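Local coordinates for SusD superfamily protein (Bacteroides thetaiotaomicron VPI-5482, PDB 3HDX) that probably binds polysaccharide at the outer membrane, as a SusD-family protein, to serve the carbohydrate metabolism of the bacterium, at residues 359-372 with 416-429. Numbering follows the deposited sequence.
Sequences VFTRLEDITLLRAE and IFEERRRELMGEGW. With EDO (1,2-ethanediol), chain E.
Arg362, at the N-cap position of helix 363-376, illustrates how one buried guanidinium can join two carboxylates of a facing segment. It grips Glu427 side-on, NE lying 2.8 Å from OE1 in a nearly straight bond (178°) and NH2 reaching OE2, both on syn lone pairs with the guanidinium and carboxylate planes 28° apart. Glu423 is held end-on, its OE2 taking NH1 and NH2 together; Arg394 and Lys337 give Glu423 and Glu427 further positive partners. With an alanine here, both glutamates would probably lose their shared counter-charge and the turn 424-427 a direct tie to the start of the helix. Tight packing continues along the antiparallel helical segments: the side chain of Arg420, a knob among Asp365, Leu368, Leu369 and Glu372, bends at chi3 (64°) to bring NH1 and NH2 onto Asp365 OD1, 2.8 and 2.7 Å away, while Leu368 CD1 packs 3.7 Å from Arg420 CG. The strand side, though buried too, is looser: waters bridge Val359 and Phe360 carbonyls to Glu427, and Trp429 NE1 makes a weak bond to Phe360 O and also meets a water. Within this largely helical SusD fold, helices 196-209 and 213-226 flank helix 363-376, helix 380-391 touches Glu364 and Glu419, and strand 358-361 pairs with strand 259-261.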
loop_
_atom_site.group_PDB
_atom_site.type_symbol
_atom_site.label_atom_id
_atom_site.label_comp_id
_atom_site.label_asym_id
_atom_site.label_seq_id
_atom_site.Cartn_x
_atom_site.Cartn_y
_atom_site.Cartn_z
ATOM N N VAL A 359 -0.055 2.256 5.792
ATOM C CA VAL A 359 0.350 0.867 6.006
ATOM C C VAL A 359 0.145 0.138 4.696
ATOM O O VAL A 359 -0.979 -0.232 4.333
ATOM C CB VAL A 359 -0.388 0.199 7.141
ATOM C CG1 VAL A 359 0.050 -1.283 7.261
ATOM C CG2 VAL A 359 -0.191 1.005 8.481
ATOM N N PHE A 360 1.238 -0.002 3.938
ATOM C CA PHE A 360 1.148 -0.704 2.684
ATOM C C PHE A 360 0.844 -2.171 2.905
ATOM O O PHE A 360 0.011 -2.732 2.211
ATOM C CB PHE A 360 2.387 -0.497 1.821
ATOM C CG PHE A 360 2.351 -1.275 0.551
ATOM C CD1 PHE A 360 1.567 -0.859 -0.533
ATOM C CD2 PHE A 360 3.034 -2.473 0.436
ATOM C CE1 PHE A 360 1.536 -1.647 -1.726
ATOM C CE2 PHE A 360 2.979 -3.215 -0.741
ATOM C CZ PHE A 360 2.218 -2.813 -1.781
ATOM N N THR A 361 1.559 -2.784 3.850
ATOM C CA THR A 361 1.357 -4.182 4.175
ATOM C C THR A 361 1.715 -4.496 5.613
ATOM O O THR A 361 2.420 -3.765 6.310
ATOM C CB THR A 361 2.118 -5.112 3.204
ATOM O OG1 THR A 361 1.685 -6.475 3.378
ATOM C CG2 THR A 361 3.636 -5.015 3.350
ATOM N N ARG A 362 1.190 -5.627 6.022
ATOM C CA ARG A 362 1.281 -6.188 7.345
ATOM C C ARG A 362 1.015 -7.689 7.219
ATOM O O ARG A 362 0.575 -8.171 6.164
ATOM C CB ARG A 362 0.301 -5.508 8.314
ATOM C CG ARG A 362 -1.167 -5.515 7.865
ATOM C CD ARG A 362 -1.954 -4.547 8.765
ATOM N NE ARG A 362 -3.375 -4.417 8.410
ATOM C CZ ARG A 362 -4.353 -5.178 8.895
ATOM N NH1 ARG A 362 -4.106 -6.212 9.680
ATOM N NH2 ARG A 362 -5.601 -4.926 8.551
ATOM N N LEU A 363 1.236 -8.427 8.309
ATOM C CA LEU A 363 1.139 -9.894 8.239
ATOM C C LEU A 363 -0.185 -10.430 7.728
ATOM O O LEU A 363 -0.221 -11.418 6.989
ATOM C CB LEU A 363 1.531 -10.604 9.552
ATOM C CG LEU A 363 3.040 -10.834 9.699
ATOM C CD1 LEU A 363 3.378 -11.337 11.101
ATOM C CD2 LEU A 363 3.601 -11.763 8.646
ATOM N N GLU A 364 -1.279 -9.760 8.067
ATOM C CA GLU A 364 -2.600 -10.255 7.632
ATOM C C GLU A 364 -2.735 -10.193 6.099
ATOM O O GLU A 364 -3.332 -11.081 5.470
ATOM C CB GLU A 364 -3.757 -9.493 8.305
ATOM C CG GLU A 364 -3.897 -9.716 9.828
ATOM C CD GLU A 364 -2.926 -8.954 10.702
ATOM O OE1 GLU A 364 -2.065 -8.192 10.171
ATOM O OE2 GLU A 364 -3.059 -9.095 11.930
ATOM N N ASP A 365 -2.229 -9.111 5.514
ATOM C CA ASP A 365 -2.210 -8.954 4.047
ATOM C C ASP A 365 -1.431 -10.107 3.396
ATOM O O ASP A 365 -1.942 -10.796 2.516
ATOM C CB ASP A 365 -1.637 -7.611 3.628
ATOM C CG ASP A 365 -1.348 -7.538 2.130
ATOM O OD1 ASP A 365 -2.219 -7.962 1.330
ATOM O OD2 ASP A 365 -0.233 -7.078 1.759
ATOM N N ILE A 366 -0.195 -10.296 3.865
ATOM C CA ILE A 366 0.687 -11.302 3.293
ATOM C C ILE A 366 0.140 -12.732 3.488
ATOM O O ILE A 366 0.263 -13.569 2.603
ATOM C CB ILE A 366 2.125 -11.161 3.838
ATOM C CG1 ILE A 366 2.719 -9.775 3.468
ATOM C CG2 ILE A 366 3.035 -12.279 3.324
ATOM C CD1 ILE A 366 2.792 -9.424 2.006
ATOM N N THR A 367 -0.512 -12.974 4.628
ATOM C CA THR A 367 -1.131 -14.260 4.919
ATOM C C THR A 367 -2.296 -14.535 3.996
ATOM O O THR A 367 -2.391 -15.639 3.434
ATOM C CB THR A 367 -1.510 -14.342 6.402
ATOM O OG1 THR A 367 -0.309 -14.160 7.172
ATOM C CG2 THR A 367 -2.227 -15.671 6.763
ATOM N N LEU A 368 -3.112 -13.510 3.746
ATOM C CA LEU A 368 -4.248 -13.674 2.805
ATOM C C LEU A 368 -3.724 -13.784 1.378
ATOM O O LEU A 368 -4.282 -14.524 0.576
ATOM C CB LEU A 368 -5.316 -12.556 2.952
ATOM C CG LEU A 368 -6.070 -12.577 4.280
ATOM C CD1 LEU A 368 -6.855 -11.247 4.521
ATOM C CD2 LEU A 368 -6.995 -13.831 4.389
ATOM N N LEU A 369 -2.623 -13.092 1.062
ATOM C CA LEU A 369 -1.995 -13.183 -0.280
ATOM C C LEU A 369 -1.529 -14.603 -0.509
ATOM O O LEU A 369 -1.657 -15.141 -1.614
ATOM C CB LEU A 369 -0.852 -12.147 -0.410
ATOM C CG LEU A 369 -0.303 -12.048 -1.839
ATOM C CD1 LEU A 369 -1.357 -11.445 -2.820
ATOM C CD2 LEU A 369 1.027 -11.233 -1.824
ATOM N N ARG A 370 -0.907 -15.180 0.512
ATOM C CA ARG A 370 -0.471 -16.569 0.432
ATOM C C ARG A 370 -1.656 -17.511 0.137
ATOM O O ARG A 370 -1.510 -18.425 -0.668
ATOM C CB ARG A 370 0.283 -16.996 1.696
ATOM C CG ARG A 370 0.980 -18.310 1.505
ATOM C CD ARG A 370 1.696 -18.697 2.738
ATOM N NE ARG A 370 2.508 -19.877 2.545
ATOM C CZ ARG A 370 3.309 -20.350 3.494
ATOM N NH1 ARG A 370 3.442 -19.714 4.679
ATOM N NH2 ARG A 370 4.035 -21.427 3.220
ATOM N N ALA A 371 -2.776 -17.306 0.831
ATOM C CA ALA A 371 -4.008 -18.082 0.564
ATOM C C ALA A 371 -4.465 -17.942 -0.894
ATOM O O ALA A 371 -4.741 -18.930 -1.571
ATOM C CB ALA A 371 -5.108 -17.721 1.561
ATOM N N GLU A 372 -4.518 -16.712 -1.384
ATOM C CA GLU A 372 -4.857 -16.433 -2.769
ATOM C C GLU A 372 -3.924 -17.203 -3.720
ATOM O O GLU A 372 -4.404 -17.867 -4.651
ATOM C CB GLU A 372 -4.764 -14.919 -2.992
ATOM C CG GLU A 372 -4.832 -14.376 -4.416
ATOM C CD GLU A 372 -4.595 -12.867 -4.476
ATOM O OE1 GLU A 372 -4.773 -12.154 -3.441
ATOM O OE2 GLU A 372 -4.249 -12.401 -5.578
ATOM N N ILE A 416 -11.685 -15.621 0.213
ATOM C CA ILE A 416 -10.399 -14.990 0.554
ATOM C C ILE A 416 -10.468 -13.493 0.214
ATOM O O ILE A 416 -10.045 -12.658 1.033
ATOM C CB ILE A 416 -9.217 -15.639 -0.166
ATOM C CG1 ILE A 416 -9.000 -17.083 0.351
ATOM C CG2 ILE A 416 -7.917 -14.831 0.039
ATOM C CD1 ILE A 416 -8.148 -17.975 -0.497
ATOM N N PHE A 417 -11.009 -13.157 -0.972
ATOM C CA PHE A 417 -11.189 -11.730 -1.306
ATOM C C PHE A 417 -12.200 -10.998 -0.407
ATOM O O PHE A 417 -11.991 -9.836 -0.114
ATOM C CB PHE A 417 -11.438 -11.532 -2.787
ATOM C CG PHE A 417 -10.184 -11.638 -3.570
ATOM C CD1 PHE A 417 -9.282 -10.573 -3.582
ATOM C CD2 PHE A 417 -9.846 -12.796 -4.262
ATOM C CE1 PHE A 417 -8.088 -10.658 -4.300
ATOM C CE2 PHE A 417 -8.671 -12.868 -4.958
ATOM C CZ PHE A 417 -7.780 -11.823 -4.969
ATOM N N GLU A 418 -13.246 -11.680 0.080
ATOM C CA GLU A 418 -14.155 -11.040 1.040
ATOM C C GLU A 418 -13.448 -10.818 2.371
ATOM O O GLU A 418 -13.713 -9.836 3.041
ATOM C CB GLU A 418 -15.424 -11.872 1.260
ATOM C CG GLU A 418 -16.286 -11.963 0.027
ATOM C CD GLU A 418 -16.678 -10.614 -0.578
ATOM O OE1 GLU A 418 -17.074 -9.728 0.177
ATOM O OE2 GLU A 418 -16.586 -10.468 -1.829
ATOM N N GLU A 419 -12.575 -11.752 2.764
ATOM C CA GLU A 419 -11.797 -11.557 3.997
ATOM C C GLU A 419 -10.842 -10.359 3.853
ATOM O O GLU A 419 -10.670 -9.555 4.787
ATOM C CB GLU A 419 -11.084 -12.832 4.448
ATOM C CG GLU A 419 -10.580 -12.737 5.920
ATOM C CD GLU A 419 -11.682 -12.616 6.959
ATOM O OE1 GLU A 419 -12.836 -13.042 6.720
ATOM O OE2 GLU A 419 -11.369 -12.129 8.062
ATOM N N ARG A 420 -10.171 -10.251 2.709
ATOM C CA ARG A 420 -9.353 -9.063 2.452
ATOM C C ARG A 420 -10.203 -7.769 2.497
ATOM O O ARG A 420 -9.762 -6.720 2.976
ATOM C CB ARG A 420 -8.671 -9.181 1.087
ATOM C CG ARG A 420 -7.623 -10.253 1.019
ATOM C CD ARG A 420 -6.866 -10.312 -0.322
ATOM N NE ARG A 420 -6.080 -9.091 -0.584
ATOM C CZ ARG A 420 -4.857 -8.849 -0.130
ATOM N NH1 ARG A 420 -4.135 -9.776 0.522
ATOM N NH2 ARG A 420 -4.303 -7.682 -0.398
ATOM N N ARG A 421 -11.395 -7.851 1.913
ATOM C CA ARG A 421 -12.325 -6.715 1.856
ATOM C C ARG A 421 -12.603 -6.220 3.274
ATOM O O ARG A 421 -12.613 -5.031 3.508
ATOM C CB ARG A 421 -13.605 -7.136 1.181
ATOM C CG ARG A 421 -14.643 -6.053 0.898
ATOM C CD ARG A 421 -15.832 -6.714 0.245
ATOM N NE ARG A 421 -16.796 -5.755 -0.328
ATOM C CZ ARG A 421 -17.927 -6.111 -0.915
ATOM N NH1 ARG A 421 -18.276 -7.388 -1.028
ATOM N NH2 ARG A 421 -18.708 -5.172 -1.461
ATOM N N ARG A 422 -12.857 -7.159 4.178
ATOM C CA ARG A 422 -13.070 -6.839 5.572
ATOM C C ARG A 422 -11.807 -6.380 6.316
ATOM O O ARG A 422 -11.795 -5.339 6.974
ATOM C CB ARG A 422 -13.717 -8.032 6.296
ATOM C CG ARG A 422 -15.118 -8.319 5.843
ATOM C CD ARG A 422 -15.772 -9.388 6.655
ATOM N NE ARG A 422 -15.265 -10.705 6.314
ATOM C CZ ARG A 422 -15.802 -11.561 5.440
ATOM N NH1 ARG A 422 -16.907 -11.278 4.771
ATOM N NH2 ARG A 422 -15.218 -12.733 5.252
ATOM N N GLU A 423 -10.757 -7.174 6.213
ATOM C CA GLU A 423 -9.558 -6.932 6.991
ATOM C C GLU A 423 -8.789 -5.712 6.610
ATOM O O GLU A 423 -8.346 -4.981 7.488
ATOM C CB GLU A 423 -8.642 -8.178 6.912
ATOM C CG GLU A 423 -7.393 -8.098 7.752
ATOM C CD GLU A 423 -7.663 -7.915 9.259
ATOM O OE1 GLU A 423 -8.738 -8.347 9.721
ATOM O OE2 GLU A 423 -6.742 -7.396 9.964
ATOM N N LEU A 424 -8.691 -5.460 5.313
ATOM C CA LEU A 424 -7.859 -4.388 4.800
ATOM C C LEU A 424 -8.654 -3.141 4.410
ATOM O O LEU A 424 -8.119 -2.217 3.754
ATOM C CB LEU A 424 -7.011 -4.911 3.620
ATOM C CG LEU A 424 -6.172 -6.176 3.895
ATOM C CD1 LEU A 424 -5.553 -6.761 2.607
ATOM C CD2 LEU A 424 -5.072 -5.864 4.915
HETATM N N MSE A 425 -9.904 -3.061 4.845
HETATM C CA MSE A 425 -10.774 -1.916 4.531
HETATM C C MSE A 425 -10.096 -0.607 4.980
HETATM O O MSE A 425 -9.646 -0.493 6.120
HETATM C CB MSE A 425 -12.127 -2.119 5.223
HETATM C CG MSE A 425 -13.190 -1.080 4.846
HETATM SE SE MSE A 425 -14.923 -1.549 5.546
HETATM C CE MSE A 425 -15.454 -2.983 4.396
ATOM N N GLY A 426 -10.011 0.349 4.063
ATOM C CA GLY A 426 -9.367 1.601 4.346
ATOM C C GLY A 426 -7.839 1.640 4.283
ATOM O O GLY A 426 -7.221 2.680 4.622
ATOM N N GLU A 427 -7.229 0.535 3.822
ATOM C CA GLU A 427 -5.768 0.433 3.708
ATOM C C GLU A 427 -5.236 0.444 2.273
ATOM O O GLU A 427 -4.073 0.098 2.029
ATOM C CB GLU A 427 -5.266 -0.768 4.484
ATOM C CG GLU A 427 -5.593 -0.702 5.969
ATOM C CD GLU A 427 -5.196 -1.922 6.730
ATOM O OE1 GLU A 427 -4.061 -2.469 6.551
ATOM O OE2 GLU A 427 -6.026 -2.375 7.560
ATOM N N GLY A 428 -6.062 0.887 1.330
ATOM C CA GLY A 428 -5.632 1.076 -0.056
ATOM C C GLY A 428 -5.517 -0.165 -0.906
ATOM O O GLY A 428 -4.853 -0.136 -1.944
ATOM N N TRP A 429 -6.246 -1.221 -0.535
ATOM C CA TRP A 429 -6.197 -2.526 -1.229
ATOM C C TRP A 429 -7.366 -2.908 -2.112
ATOM O O TRP A 429 -7.161 -3.596 -3.107
ATOM C CB TRP A 429 -5.987 -3.667 -0.211
ATOM C CG TRP A 429 -4.570 -3.748 0.230
ATOM C CD1 TRP A 429 -4.042 -3.448 1.441
ATOM C CD2 TRP A 429 -3.495 -4.172 -0.595
ATOM N NE1 TRP A 429 -2.664 -3.624 1.428
ATOM C CE2 TRP A 429 -2.293 -4.058 0.182
ATOM C CE3 TRP A 429 -3.414 -4.583 -1.946
ATOM C CZ2 TRP A 429 -1.036 -4.324 -0.352
ATOM C CZ3 TRP A 429 -2.166 -4.891 -2.458
ATOM C CH2 TRP A 429 -0.995 -4.748 -1.669
HETATM C C1 EDO E . -16.471 -9.002 -4.851
HETATM O O1 EDO E . -15.929 -8.537 -3.599
HETATM C C2 EDO E . -17.865 -8.465 -5.056
HETATM O O2 EDO E . -17.791 -7.038 -5.104
HETATM O O HOH W 1 -2.187 -2.888 4.467
HETATM O O HOH W 2 -2.536 2.166 4.266
HETATM O O HOH W 3 -1.690 -0.789 0.710
#